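Local atomic coordinates of alpha-ketoglutarate-dependent 2,4-dichlorophenoxyacetate dioxygenase (Bradyrhizobium diazoefficiens, PDB entry 5BKE), a protein that probably acts as a metal- and 2-oxoglutarate-dependent dioxygenase of the TfdA family, linked to the degradation of aryloxyalkanoate herbicides. Residues A4-V16 / H237-W249. Sequence-based numbering, arbitrary orientation.
Sequences AIRQLQTHFVGQV and HATQPEFVYVHKW
V13 lays CG1 over the centre of the Y245 ring, a CH-pi contact 3.8 Å from the centroid and 8° off the ring normal, while CG2 rests against Y245 CB. From the same side of the ring plane, L8 comes in obliquely toward the hydroxyl end, its CD1 3.5 Å from Y245 OH, which pairs in turn with H247 ND1. Carrying CG anti to the backbone N (chi1 161°), Y245 lays its ring along L8 and V13, at the base of the turn joining strands 4-7 and 14-17. The N-terminal hairpin at the edge of the larger sheet thus meets 244-247, an edge strand of the three-stranded sheet, in the double-stranded beta-helix fold of the TauD/TfdA family. Bent at its second torsion, Q9 sends NE2 to E242 O (3.0 Å, 163° at the hydrogen), approaching from above the carbonyl plane, while its OE1 accepts H11 N at 2.8 Å. H11 ND1 adds a weak bond to the same E242 O, its ring lying aslant to that of F243. A leucine in place of Q9 would probably cost E242 O its straighter hydrogen bond and leave H11 N without this acceptor. F12 brings CE1 within 3.5 Å of F243 O.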
loop_
_atom_site.group_PDB
_atom_site.type_symbol
_atom_site.label_atom_id
_atom_site.label_comp_id
_atom_site.label_asym_id
_atom_site.label_seq_id
_atom_site.Cartn_x
_atom_site.Cartn_y
_atom_site.Cartn_z
ATOM N N ALA C 4 34.249 -15.395 2.518
ATOM C CA ALA C 4 33.908 -14.426 3.570
ATOM C C ALA C 4 34.082 -12.984 3.088
ATOM O O ALA C 4 35.182 -12.585 2.672
ATOM C CB ALA C 4 34.710 -14.685 4.839
ATOM N N ILE C 5 32.981 -12.228 3.123
ATOM C CA ILE C 5 32.939 -10.820 2.695
ATOM C C ILE C 5 32.196 -9.954 3.721
ATOM O O ILE C 5 31.044 -10.243 4.090
ATOM C CB ILE C 5 32.277 -10.644 1.297
ATOM C CG1 ILE C 5 33.030 -11.433 0.218
ATOM C CG2 ILE C 5 32.213 -9.169 0.896
ATOM C CD1 ILE C 5 32.156 -11.851 -0.943
ATOM N N ARG C 6 32.858 -8.892 4.171
ATOM C CA ARG C 6 32.235 -7.866 4.988
ATOM C C ARG C 6 32.097 -6.569 4.182
ATOM O O ARG C 6 33.070 -6.078 3.618
ATOM C CB ARG C 6 33.057 -7.648 6.264
ATOM C CG ARG C 6 32.396 -6.746 7.294
ATOM C CD ARG C 6 33.245 -6.614 8.546
ATOM N NE ARG C 6 33.506 -5.201 8.815
ATOM C CZ ARG C 6 34.714 -4.647 8.936
ATOM N NH1 ARG C 6 35.822 -5.384 8.864
ATOM N NH2 ARG C 6 34.810 -3.341 9.163
ATOM N N GLN C 7 30.886 -6.016 4.138
ATOM C CA GLN C 7 30.637 -4.751 3.435
ATOM C C GLN C 7 31.212 -3.575 4.211
ATOM O O GLN C 7 31.084 -3.518 5.433
ATOM C CB GLN C 7 29.147 -4.555 3.173
ATOM C CG GLN C 7 28.855 -3.464 2.147
ATOM C CD GLN C 7 27.420 -3.463 1.669
ATOM O OE1 GLN C 7 26.795 -4.510 1.536
ATOM N NE2 GLN C 7 26.893 -2.281 1.400
ATOM N N LEU C 8 31.852 -2.646 3.500
ATOM C CA LEU C 8 32.565 -1.520 4.137
ATOM C C LEU C 8 31.910 -0.144 3.989
ATOM O O LEU C 8 32.265 0.793 4.707
ATOM C CB LEU C 8 34.035 -1.449 3.667
ATOM C CG LEU C 8 35.010 -2.611 3.911
ATOM C CD1 LEU C 8 36.391 -2.229 3.393
ATOM C CD2 LEU C 8 35.090 -3.033 5.377
ATOM N N GLN C 9 30.976 -0.019 3.053
ATOM C CA GLN C 9 30.286 1.251 2.806
ATOM C C GLN C 9 28.813 0.945 2.579
ATOM O O GLN C 9 28.483 -0.176 2.169
ATOM C CB GLN C 9 30.895 1.970 1.596
ATOM C CG GLN C 9 30.763 3.494 1.601
ATOM C CD GLN C 9 29.552 4.009 0.833
ATOM O OE1 GLN C 9 28.897 3.265 0.101
ATOM N NE2 GLN C 9 29.265 5.300 0.979
ATOM N N THR C 10 27.937 1.931 2.824
ATOM C CA THR C 10 26.494 1.677 2.738
ATOM C C THR C 10 26.069 1.097 1.396
ATOM O O THR C 10 25.240 0.199 1.381
ATOM C CB THR C 10 25.610 2.894 3.089
ATOM O OG1 THR C 10 25.982 4.020 2.284
ATOM C CG2 THR C 10 25.719 3.234 4.580
ATOM N N HIS C 11 26.659 1.564 0.292
ATOM C CA HIS C 11 26.217 1.169 -1.056
ATOM C C HIS C 11 27.004 0.064 -1.732
ATOM O O HIS C 11 26.471 -0.610 -2.616
ATOM C CB HIS C 11 26.225 2.378 -1.985
ATOM C CG HIS C 11 25.122 3.349 -1.723
ATOM N ND1 HIS C 11 25.305 4.499 -0.988
ATOM C CD2 HIS C 11 23.827 3.352 -2.110
ATOM C CE1 HIS C 11 24.171 5.173 -0.939
ATOM N NE2 HIS C 11 23.258 4.497 -1.612
ATOM N N PHE C 12 28.269 -0.098 -1.339
ATOM C CA PHE C 12 29.232 -0.945 -2.066
ATOM C C PHE C 12 30.487 -1.217 -1.224
ATOM O O PHE C 12 30.543 -0.802 -0.049
ATOM C CB PHE C 12 29.554 -0.335 -3.459
ATOM C CG PHE C 12 30.470 0.881 -3.444
ATOM C CD1 PHE C 12 30.301 1.937 -2.535
ATOM C CD2 PHE C 12 31.491 0.985 -4.394
ATOM C CE1 PHE C 12 31.149 3.046 -2.556
ATOM C CE2 PHE C 12 32.341 2.085 -4.425
ATOM C CZ PHE C 12 32.169 3.121 -3.506
ATOM N N VAL C 13 31.469 -1.906 -1.824
ATOM C CA VAL C 13 32.789 -2.251 -1.221
ATOM C C VAL C 13 32.702 -3.433 -0.265
ATOM O O VAL C 13 32.018 -3.368 0.771
ATOM C CB VAL C 13 33.534 -1.052 -0.539
ATOM C CG1 VAL C 13 34.951 -1.432 -0.119
ATOM C CG2 VAL C 13 33.578 0.170 -1.442
ATOM N N GLY C 14 33.394 -4.515 -0.623
ATOM C CA GLY C 14 33.526 -5.675 0.249
ATOM C C GLY C 14 34.948 -5.967 0.689
ATOM O O GLY C 14 35.902 -5.831 -0.090
ATOM N N GLN C 15 35.090 -6.375 1.947
ATOM C CA GLN C 15 36.368 -6.842 2.477
ATOM C C GLN C 15 36.378 -8.354 2.425
ATOM O O GLN C 15 35.458 -9.009 2.930
ATOM C CB GLN C 15 36.596 -6.345 3.909
ATOM C CG GLN C 15 37.942 -6.744 4.502
ATOM C CD GLN C 15 38.229 -6.052 5.820
ATOM O OE1 GLN C 15 38.405 -4.831 5.875
ATOM N NE2 GLN C 15 38.296 -6.831 6.888
ATOM N N VAL C 16 37.418 -8.906 1.803
ATOM C CA VAL C 16 37.509 -10.351 1.602
ATOM C C VAL C 16 38.563 -10.974 2.511
ATOM O O VAL C 16 39.680 -10.471 2.614
ATOM C CB VAL C 16 37.814 -10.707 0.129
ATOM C CG1 VAL C 16 37.683 -12.202 -0.093
ATOM C CG2 VAL C 16 36.883 -9.960 -0.814
ATOM N N HIS C 237 27.812 15.502 -8.087
ATOM C CA HIS C 237 26.738 14.640 -7.584
ATOM C C HIS C 237 27.256 13.254 -7.192
ATOM O O HIS C 237 26.922 12.735 -6.123
ATOM C CB HIS C 237 25.616 14.515 -8.621
ATOM C CG HIS C 237 24.642 13.420 -8.318
ATOM N ND1 HIS C 237 23.636 13.558 -7.387
ATOM C CD2 HIS C 237 24.549 12.153 -8.790
ATOM C CE1 HIS C 237 22.955 12.427 -7.307
ATOM N NE2 HIS C 237 23.491 11.557 -8.146
ATOM N N ALA C 238 28.084 12.679 -8.060
ATOM C CA ALA C 238 28.545 11.299 -7.940
ATOM C C ALA C 238 29.655 11.094 -6.929
ATOM O O ALA C 238 29.925 9.959 -6.543
ATOM C CB ALA C 238 28.989 10.786 -9.303
ATOM N N THR C 239 30.308 12.181 -6.522
ATOM C CA THR C 239 31.460 12.114 -5.602
ATOM C C THR C 239 31.173 12.695 -4.206
ATOM O O THR C 239 32.097 12.898 -3.399
ATOM C CB THR C 239 32.729 12.755 -6.207
ATOM O OG1 THR C 239 32.488 14.138 -6.502
ATOM C CG2 THR C 239 33.131 12.022 -7.484
ATOM N N GLN C 240 29.890 12.945 -3.929
ATOM C CA GLN C 240 29.410 13.253 -2.577
ATOM C C GLN C 240 29.803 12.118 -1.617
ATOM O O GLN C 240 29.841 10.953 -2.034
ATOM C CB GLN C 240 27.885 13.412 -2.568
ATOM C CG GLN C 240 27.358 14.618 -3.330
ATOM C CD GLN C 240 25.845 14.694 -3.308
ATOM O OE1 GLN C 240 25.272 15.362 -2.453
ATOM N NE2 GLN C 240 25.191 14.001 -4.233
ATOM N N PRO C 241 30.096 12.449 -0.338
ATOM C CA PRO C 241 30.539 11.458 0.664
ATOM C C PRO C 241 29.679 10.188 0.768
ATOM O O PRO C 241 30.218 9.115 1.031
ATOM C CB PRO C 241 30.486 12.243 1.980
ATOM C CG PRO C 241 30.738 13.648 1.560
ATOM C CD PRO C 241 30.037 13.807 0.243
ATOM N N GLU C 242 28.372 10.311 0.538
ATOM C CA GLU C 242 27.437 9.181 0.648
ATOM C C GLU C 242 27.663 8.113 -0.428
ATOM O O GLU C 242 27.188 6.985 -0.276
ATOM C CB GLU C 242 25.982 9.673 0.610
ATOM C CG GLU C 242 25.542 10.234 -0.741
ATOM C CD GLU C 242 24.251 11.017 -0.661
ATOM O OE1 GLU C 242 23.176 10.385 -0.575
ATOM O OE2 GLU C 242 24.314 12.263 -0.684
ATOM N N PHE C 243 28.347 8.484 -1.516
ATOM C CA PHE C 243 28.701 7.530 -2.576
ATOM C C PHE C 243 30.188 7.145 -2.568
ATOM O O PHE C 243 30.636 6.435 -3.468
ATOM C CB PHE C 243 28.302 8.044 -3.984
ATOM C CG PHE C 243 26.871 8.485 -4.103
ATOM C CD1 PHE C 243 25.818 7.638 -3.730
ATOM C CD2 PHE C 243 26.565 9.756 -4.601
ATOM C CE1 PHE C 243 24.494 8.056 -3.834
ATOM C CE2 PHE C 243 25.236 10.176 -4.707
ATOM C CZ PHE C 243 24.206 9.323 -4.322
ATOM N N VAL C 244 30.938 7.595 -1.559
ATOM C CA VAL C 244 32.393 7.451 -1.562
ATOM C C VAL C 244 32.890 6.544 -0.447
ATOM O O VAL C 244 32.407 6.614 0.686
ATOM C CB VAL C 244 33.118 8.835 -1.570
ATOM C CG1 VAL C 244 34.629 8.696 -1.383
ATOM C CG2 VAL C 244 32.842 9.579 -2.879
ATOM N N TYR C 245 33.836 5.674 -0.794
ATOM C CA TYR C 245 34.578 4.877 0.175
ATOM C C TYR C 245 36.028 5.345 0.179
ATOM O O TYR C 245 36.669 5.437 -0.886
ATOM C CB TYR C 245 34.493 3.386 -0.145
ATOM C CG TYR C 245 35.565 2.546 0.520
ATOM C CD1 TYR C 245 35.499 2.223 1.882
ATOM C CD2 TYR C 245 36.664 2.072 -0.217
ATOM C CE1 TYR C 245 36.503 1.464 2.494
ATOM C CE2 TYR C 245 37.657 1.303 0.380
ATOM C CZ TYR C 245 37.578 1.001 1.733
ATOM O OH TYR C 245 38.576 0.234 2.310
ATOM N N VAL C 246 36.538 5.623 1.377
ATOM C CA VAL C 246 37.915 6.078 1.541
ATOM C C VAL C 246 38.763 4.895 2.001
ATOM O O VAL C 246 38.479 4.280 3.043
ATOM C CB VAL C 246 38.026 7.276 2.512
ATOM C CG1 VAL C 246 39.476 7.709 2.673
ATOM C CG2 VAL C 246 37.178 8.448 2.024
ATOM N N HIS C 247 39.776 4.557 1.196
ATOM C CA HIS C 247 40.719 3.508 1.572
ATOM C C HIS C 247 41.998 4.099 2.147
ATOM O O HIS C 247 42.689 4.887 1.483
ATOM C CB HIS C 247 41.055 2.549 0.422
ATOM C CG HIS C 247 41.847 1.360 0.867
ATOM N ND1 HIS C 247 41.280 0.303 1.547
ATOM C CD2 HIS C 247 43.168 1.082 0.781
ATOM C CE1 HIS C 247 42.211 -0.592 1.827
ATOM N NE2 HIS C 247 43.367 -0.140 1.378
ATOM N N LYS C 248 42.281 3.698 3.388
ATOM C CA LYS C 248 43.507 4.013 4.094
ATOM C C LYS C 248 44.433 2.805 3.948
ATOM O O LYS C 248 44.097 1.689 4.360
ATOM C CB LYS C 248 43.196 4.283 5.564
ATOM C CG LYS C 248 44.248 5.086 6.306
ATOM C CD LYS C 248 44.275 4.714 7.791
ATOM C CE LYS C 248 44.771 5.860 8.667
ATOM N NZ LYS C 248 46.104 6.379 8.234
ATOM N N TRP C 249 45.599 3.036 3.350
ATOM C CA TRP C 249 46.496 1.943 2.946
ATOM C C TRP C 249 47.292 1.320 4.096
ATOM O O TRP C 249 47.864 2.026 4.931
ATOM C CB TRP C 249 47.452 2.433 1.856
ATOM C CG TRP C 249 46.791 2.639 0.537
ATOM C CD1 TRP C 249 46.404 3.827 -0.011
ATOM C CD2 TRP C 249 46.429 1.624 -0.404
ATOM N NE1 TRP C 249 45.824 3.615 -1.239
ATOM C CE2 TRP C 249 45.834 2.273 -1.508
ATOM C CE3 TRP C 249 46.571 0.224 -0.430
ATOM C CZ2 TRP C 249 45.354 1.569 -2.628
ATOM C CZ3 TRP C 249 46.108 -0.480 -1.550
ATOM C CH2 TRP C 249 45.503 0.197 -2.632
#